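Local coordinates for alanine racemase (Oenococcus oeni PSU-1, PDB 3HUR), which belongs to the alanine racemase family, whose chains combine an N-terminal TIM-barrel domain with a C-terminal domain rich in beta strands, at residues Lys34-Leu39 with Ala222-Gln227; Phe201-Ser206 with Pro216-Ala221. All blocks are in the same frame, centred on the assembly; numbering follows the deposited sequence.

In the fold
Both contacts lie in the TIM-barrel domain, their centres about 11 Å apart. Along the chain the order is 34-39, 201-206, 216-221, 222-227, and the last two run on without a gap. Interaction 1 pairs the strand 34-38 with the final strand, 222-223, of the same parallel sheet; interaction 2 packs the strand 201-202 and its exit loop against the loop that leads into that final strand. Ser202 OG, probably hydrogen-bonded to Ala222 O and Arg224 NE, links the strand 201-202 to the start of 222-227, across the seam between the two outermost strands of the sheet. A sulfate ion beside both contacts takes bonds from Ser206, Gln227 N and, weakly, Gly226 N.

Interaction 1. Residues Lys34-Leu39 with Ala222-Gln227; sequences KVYAVL and AIRPGQ. With SO4 (sulfate ion), chain B.
Lys34-Val38 and Ala222-Gly226 run side by side in the same direction, 23° apart. Backbone hydrogen bonds join Tyr36 N to Ile223 O and Val38 N to Pro225 O; the one from Ile223 N to Lys34 O is longer, at 3.3 Å. The Tyr36 side chain leaves beside its own backbone N (chi1 -57°), which swings the ring back along the strand over Ala222. There the Ala222 CB methyl lies over one ring face, 4.0 Å from the centroid, in a CH-pi contact; Phe160 meets the same ring. Further on, Val38 CG2 rests 3.5 Å from Arg224 O. The Arg224 guanidinium leads away from the strand pair to Thr164 O. Toward helix 16-30, Val35 straddles two neighbours: its CG2 meets Ile223 CG1 at 3.8 Å, and its CG1 reaches Pro225 CG at 3.9 Å, crossing the proline at about a right angle. Past the strand, Gly226 N (weakly) and Gln227 N donate to a sulfate ion, probably from the crystallisation liquor. This is the first-to-last strand pairing that closes a TIM barrel, and the anion occupies a position like the phosphate-binding sites that many TIM barrels have in the loops after their last strands.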
loop_
_atom_site.group_PDB
_atom_site.type_symbol
_atom_site.label_atom_id
_atom_site.label_comp_id
_atom_site.label_asym_id
_atom_site.label_seq_id
_atom_site.Cartn_x
_atom_site.Cartn_y
_atom_site.Cartn_z
ATOM N N LYS A 34 -30.441 9.537 31.529
ATOM C CA LYS A 34 -29.350 10.348 31.101
ATOM C C LYS A 34 -28.669 9.714 29.867
ATOM O O LYS A 34 -28.591 8.508 29.757
ATOM C CB LYS A 34 -28.375 10.432 32.260
ATOM C CG LYS A 34 -28.952 11.089 33.530
ATOM C CD LYS A 34 -28.434 12.526 33.685
ATOM C CE LYS A 34 -29.185 13.368 34.753
ATOM N NZ LYS A 34 -29.357 14.793 34.240
ATOM N N VAL A 35 -28.213 10.531 28.916
ATOM C CA VAL A 35 -27.375 10.058 27.797
ATOM C C VAL A 35 -26.068 10.832 27.803
ATOM O O VAL A 35 -26.097 12.050 27.742
ATOM C CB VAL A 35 -28.059 10.219 26.454
ATOM C CG1 VAL A 35 -27.088 9.920 25.308
ATOM C CG2 VAL A 35 -29.226 9.316 26.386
ATOM N N TYR A 36 -24.963 10.101 27.956
ATOM C CA TYR A 36 -23.603 10.593 27.873
ATOM C C TYR A 36 -23.002 10.215 26.511
ATOM O O TYR A 36 -22.735 9.034 26.254
ATOM C CB TYR A 36 -22.735 9.932 28.934
ATOM C CG TYR A 36 -23.197 10.102 30.354
ATOM C CD1 TYR A 36 -22.616 9.365 31.373
ATOM C CD2 TYR A 36 -24.207 11.002 30.692
ATOM C CE1 TYR A 36 -23.018 9.511 32.669
ATOM C CE2 TYR A 36 -24.608 11.148 31.986
ATOM C CZ TYR A 36 -24.019 10.396 32.968
ATOM O OH TYR A 36 -24.418 10.571 34.262
ATOM N N ALA A 37 -22.776 11.214 25.658
ATOM C CA ALA A 37 -22.316 10.995 24.273
ATOM C C ALA A 37 -20.830 10.810 24.308
ATOM O O ALA A 37 -20.132 11.679 24.821
ATOM C CB ALA A 37 -22.660 12.174 23.434
ATOM N N VAL A 38 -20.349 9.655 23.842
ATOM C CA VAL A 38 -18.932 9.392 23.831
ATOM C C VAL A 38 -18.394 9.861 22.467
ATOM O O VAL A 38 -18.855 9.447 21.427
ATOM C CB VAL A 38 -18.600 7.889 24.116
ATOM C CG1 VAL A 38 -17.093 7.658 24.134
ATOM C CG2 VAL A 38 -19.184 7.413 25.454
ATOM N N LEU A 39 -17.393 10.719 22.516
ATOM C CA LEU A 39 -16.806 11.309 21.366
ATOM C C LEU A 39 -15.310 11.086 21.408
ATOM O O LEU A 39 -14.557 11.957 21.818
ATOM C CB LEU A 39 -17.073 12.799 21.417
ATOM C CG LEU A 39 -18.528 13.166 21.141
ATOM C CD1 LEU A 39 -18.602 14.662 21.121
ATOM C CD2 LEU A 39 -19.034 12.552 19.794
ATOM N N ALA A 222 -27.838 5.726 33.020
ATOM C CA ALA A 222 -26.996 6.579 32.171
ATOM C C ALA A 222 -26.271 5.708 31.155
ATOM O O ALA A 222 -25.327 4.954 31.500
ATOM C CB ALA A 222 -25.984 7.342 32.991
ATOM N N ILE A 223 -26.728 5.818 29.909
ATOM C CA ILE A 223 -26.088 5.153 28.791
ATOM C C ILE A 223 -24.950 6.002 28.185
ATOM O O ILE A 223 -24.916 7.218 28.346
ATOM C CB ILE A 223 -27.105 4.727 27.734
ATOM C CG1 ILE A 223 -27.773 5.914 27.039
ATOM C CG2 ILE A 223 -28.156 3.812 28.364
ATOM C CD1 ILE A 223 -28.643 5.481 25.795
ATOM N N ARG A 224 -24.010 5.313 27.536
ATOM C CA ARG A 224 -22.763 5.889 27.016
ATOM C C ARG A 224 -22.536 5.545 25.557
ATOM O O ARG A 224 -21.576 4.888 25.223
ATOM C CB ARG A 224 -21.602 5.356 27.828
ATOM C CG ARG A 224 -21.488 6.024 29.146
ATOM C CD ARG A 224 -20.195 5.591 29.817
ATOM N NE ARG A 224 -20.608 4.502 30.664
ATOM C CZ ARG A 224 -20.068 3.304 30.765
ATOM N NH1 ARG A 224 -18.954 2.942 30.173
ATOM N NH2 ARG A 224 -20.678 2.479 31.566
ATOM N N PRO A 225 -23.438 5.961 24.673
ATOM C CA PRO A 225 -23.276 5.638 23.259
ATOM C C PRO A 225 -22.090 6.355 22.629
ATOM O O PRO A 225 -21.963 7.552 22.769
ATOM C CB PRO A 225 -24.571 6.129 22.650
ATOM C CG PRO A 225 -25.080 7.092 23.591
ATOM C CD PRO A 225 -24.700 6.655 24.912
ATOM N N GLY A 226 -21.207 5.585 22.007
ATOM C CA GLY A 226 -20.022 6.110 21.292
ATOM C C GLY A 226 -20.110 5.789 19.814
ATOM O O GLY A 226 -20.782 6.475 19.079
ATOM N N GLN A 227 -19.490 4.710 19.390
ATOM C CA GLN A 227 -19.384 4.424 17.979
ATOM C C GLN A 227 -20.691 4.392 17.261
ATOM O O GLN A 227 -20.722 4.596 16.030
ATOM C CB GLN A 227 -18.818 3.071 17.730
ATOM C CG GLN A 227 -17.431 2.874 18.045
ATOM C CD GLN A 227 -16.917 1.608 17.373
ATOM O OE1 GLN A 227 -16.352 0.739 18.031
ATOM N NE2 GLN A 227 -17.102 1.512 16.048
HETATM S S SO4 B . -18.552 2.355 22.576
HETATM O O1 SO4 B . -17.953 2.529 21.277
HETATM O O2 SO4 B . -18.456 1.005 23.069
HETATM O O3 SO4 B . -17.794 3.112 23.527
HETATM O O4 SO4 B . -19.940 2.730 22.357
#

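Interaction 2. Residues Phe201-Ser206 with Pro216-Ala221. With SO4 (sulfate ion), chain B.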
loop_
_atom_site.group_PDB
_atom_site.type_symbol
_atom_site.label_atom_id
_atom_site.label_comp_id
_atom_site.label_asym_id
_atom_site.label_seq_id
_atom_site.Cartn_x
_atom_site.Cartn_y
_atom_site.Cartn_z
ATOM N N PHE A 201 -25.733 4.710 38.376
ATOM C CA PHE A 201 -25.170 3.561 37.712
ATOM C C PHE A 201 -25.084 3.786 36.218
ATOM O O PHE A 201 -26.015 4.258 35.604
ATOM C CB PHE A 201 -25.972 2.297 38.017
ATOM C CG PHE A 201 -25.775 1.750 39.426
ATOM C CD1 PHE A 201 -24.556 1.864 40.086
ATOM C CD2 PHE A 201 -26.821 1.098 40.067
ATOM C CE1 PHE A 201 -24.393 1.359 41.367
ATOM C CE2 PHE A 201 -26.676 0.572 41.359
ATOM C CZ PHE A 201 -25.463 0.706 42.008
ATOM N N SER A 202 -23.951 3.463 35.627
ATOM C CA SER A 202 -23.850 3.484 34.189
ATOM C C SER A 202 -23.209 2.220 33.733
ATOM O O SER A 202 -22.051 1.965 34.049
ATOM C CB SER A 202 -23.019 4.677 33.670
ATOM O OG SER A 202 -22.967 4.636 32.248
ATOM N N MET A 203 -23.947 1.471 32.925
ATOM C CA MET A 203 -23.532 0.138 32.562
ATOM C C MET A 203 -23.329 -0.067 31.064
ATOM O O MET A 203 -22.531 -0.925 30.695
ATOM C CB MET A 203 -24.583 -0.900 33.111
ATOM C CG MET A 203 -24.571 -1.017 34.671
ATOM S SD MET A 203 -25.683 -2.233 35.428
ATOM C CE MET A 203 -24.787 -3.696 35.107
ATOM N N ALA A 204 -24.050 0.695 30.225
ATOM C CA ALA A 204 -24.255 0.350 28.812
ATOM C C ALA A 204 -23.411 1.148 27.816
ATOM O O ALA A 204 -23.661 2.343 27.593
ATOM C CB ALA A 204 -25.702 0.523 28.471
ATOM N N ASN A 205 -22.447 0.469 27.184
ATOM C CA ASN A 205 -21.767 1.000 25.974
ATOM C C ASN A 205 -22.681 0.778 24.799
ATOM O O ASN A 205 -23.848 0.456 24.993
ATOM C CB ASN A 205 -20.406 0.349 25.746
ATOM C CG ASN A 205 -20.512 -1.128 25.426
ATOM O OD1 ASN A 205 -21.598 -1.647 25.104
ATOM N ND2 ASN A 205 -19.375 -1.826 25.513
ATOM N N SER A 206 -22.179 0.995 23.580
ATOM C CA SER A 206 -23.036 0.990 22.389
ATOM C C SER A 206 -23.677 -0.362 22.188
ATOM O O SER A 206 -24.844 -0.478 21.826
ATOM C CB SER A 206 -22.225 1.345 21.121
ATOM O OG SER A 206 -22.037 2.749 20.930
ATOM N N PRO A 216 -33.459 -6.749 32.009
ATOM C CA PRO A 216 -33.697 -5.892 33.191
ATOM C C PRO A 216 -32.528 -5.819 34.151
ATOM O O PRO A 216 -32.502 -4.956 35.017
ATOM C CB PRO A 216 -34.869 -6.570 33.882
ATOM C CG PRO A 216 -35.549 -7.358 32.803
ATOM C CD PRO A 216 -34.455 -7.824 31.904
ATOM N N ARG A 217 -31.574 -6.730 34.012
ATOM C CA ARG A 217 -30.425 -6.751 34.898
ATOM C C ARG A 217 -29.433 -5.630 34.574
ATOM O O ARG A 217 -28.527 -5.327 35.382
ATOM C CB ARG A 217 -29.704 -8.088 34.769
ATOM C CG ARG A 217 -30.464 -9.327 35.313
ATOM C CD ARG A 217 -29.676 -10.623 35.060
ATOM N NE ARG A 217 -29.583 -10.925 33.637
ATOM C CZ ARG A 217 -28.748 -11.804 33.089
ATOM N NH1 ARG A 217 -27.916 -12.498 33.831
ATOM N NH2 ARG A 217 -28.731 -11.977 31.766
ATOM N N ILE A 218 -29.561 -5.062 33.372
ATOM C CA ILE A 218 -28.705 -3.964 32.956
ATOM C C ILE A 218 -29.420 -2.661 33.308
ATOM O O ILE A 218 -30.584 -2.461 32.949
ATOM C CB ILE A 218 -28.404 -3.991 31.430
ATOM C CG1 ILE A 218 -27.899 -5.364 30.963
ATOM C CG2 ILE A 218 -27.369 -2.969 31.079
ATOM C CD1 ILE A 218 -26.561 -5.763 31.537
ATOM N N SER A 219 -28.740 -1.791 34.034
ATOM C CA SER A 219 -29.271 -0.440 34.256
ATOM C C SER A 219 -28.961 0.489 33.063
ATOM O O SER A 219 -27.825 0.621 32.618
ATOM C CB SER A 219 -28.680 0.183 35.519
ATOM O OG SER A 219 -29.096 1.538 35.641
ATOM N N PHE A 220 -30.000 1.127 32.565
ATOM C CA PHE A 220 -29.867 2.112 31.532
ATOM C C PHE A 220 -30.028 3.498 32.116
ATOM O O PHE A 220 -30.318 4.471 31.419
ATOM C CB PHE A 220 -30.850 1.770 30.436
ATOM C CG PHE A 220 -30.538 0.450 29.805
ATOM C CD1 PHE A 220 -29.461 0.338 28.927
ATOM C CD2 PHE A 220 -31.242 -0.689 30.157
ATOM C CE1 PHE A 220 -29.117 -0.875 28.364
ATOM C CE2 PHE A 220 -30.917 -1.914 29.598
ATOM C CZ PHE A 220 -29.844 -2.006 28.688
ATOM N N ALA A 221 -29.760 3.597 33.410
ATOM C CA ALA A 221 -29.879 4.879 34.086
ATOM C C ALA A 221 -29.135 5.960 33.252
ATOM O O ALA A 221 -29.746 6.949 32.823
ATOM C CB ALA A 221 -29.331 4.782 35.518
HETATM S S SO4 B . -18.552 2.355 22.576
HETATM O O1 SO4 B . -17.953 2.529 21.277
HETATM O O2 SO4 B . -18.456 1.005 23.069
HETATM O O3 SO4 B . -17.794 3.112 23.527
HETATM O O4 SO4 B . -19.940 2.730 22.357
#
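Met203 sends its CG off beside the backbone N (chi1 -69°), and an extended chi2 (-177°) carries SD to Ser219 N; the bend at chi3 only turns CE, toward Arg217 O. Ser219 in turn holds OG anti to its own N (chi1 174°), turned toward the residues that follow. The result is an ST turn in the loop entering the last strand of the TIM barrel, packed against the strand 201-202 and the residues after it. In the turn Ser219 OG accepts from Ala221 N at 3.1 Å, which ties the hydroxyl to the backbone one residue before the strand 222-223. Ser219 N has a weak but nearly straight hydrogen bond to Met203 SD, 3.4 Å long, a use of thioether sulfur as a buried acceptor. Met203 CB lies alongside Ile218 CG2 at 4.0 Å, and both side chains continue onto helix 174-191, through Leu184 and Trp187 for Met203 and Phe180 for Ile218. The charged end of Arg217 points elsewhere, to salt bridges with Glu181 and Asp215. At the other end of 201-206, Asn205 caps the helix that begins at Ser206; Ser206 OG donates to sulfate O4, and Ser206 N adds a weak bond to the same oxygen. Nearer the turn, the Ala204 CB methyl approaches the Phe220 ring obliquely, 3.7 Å from CE1, and Ala221 CB comes to 3.4 Å from Phe201 O.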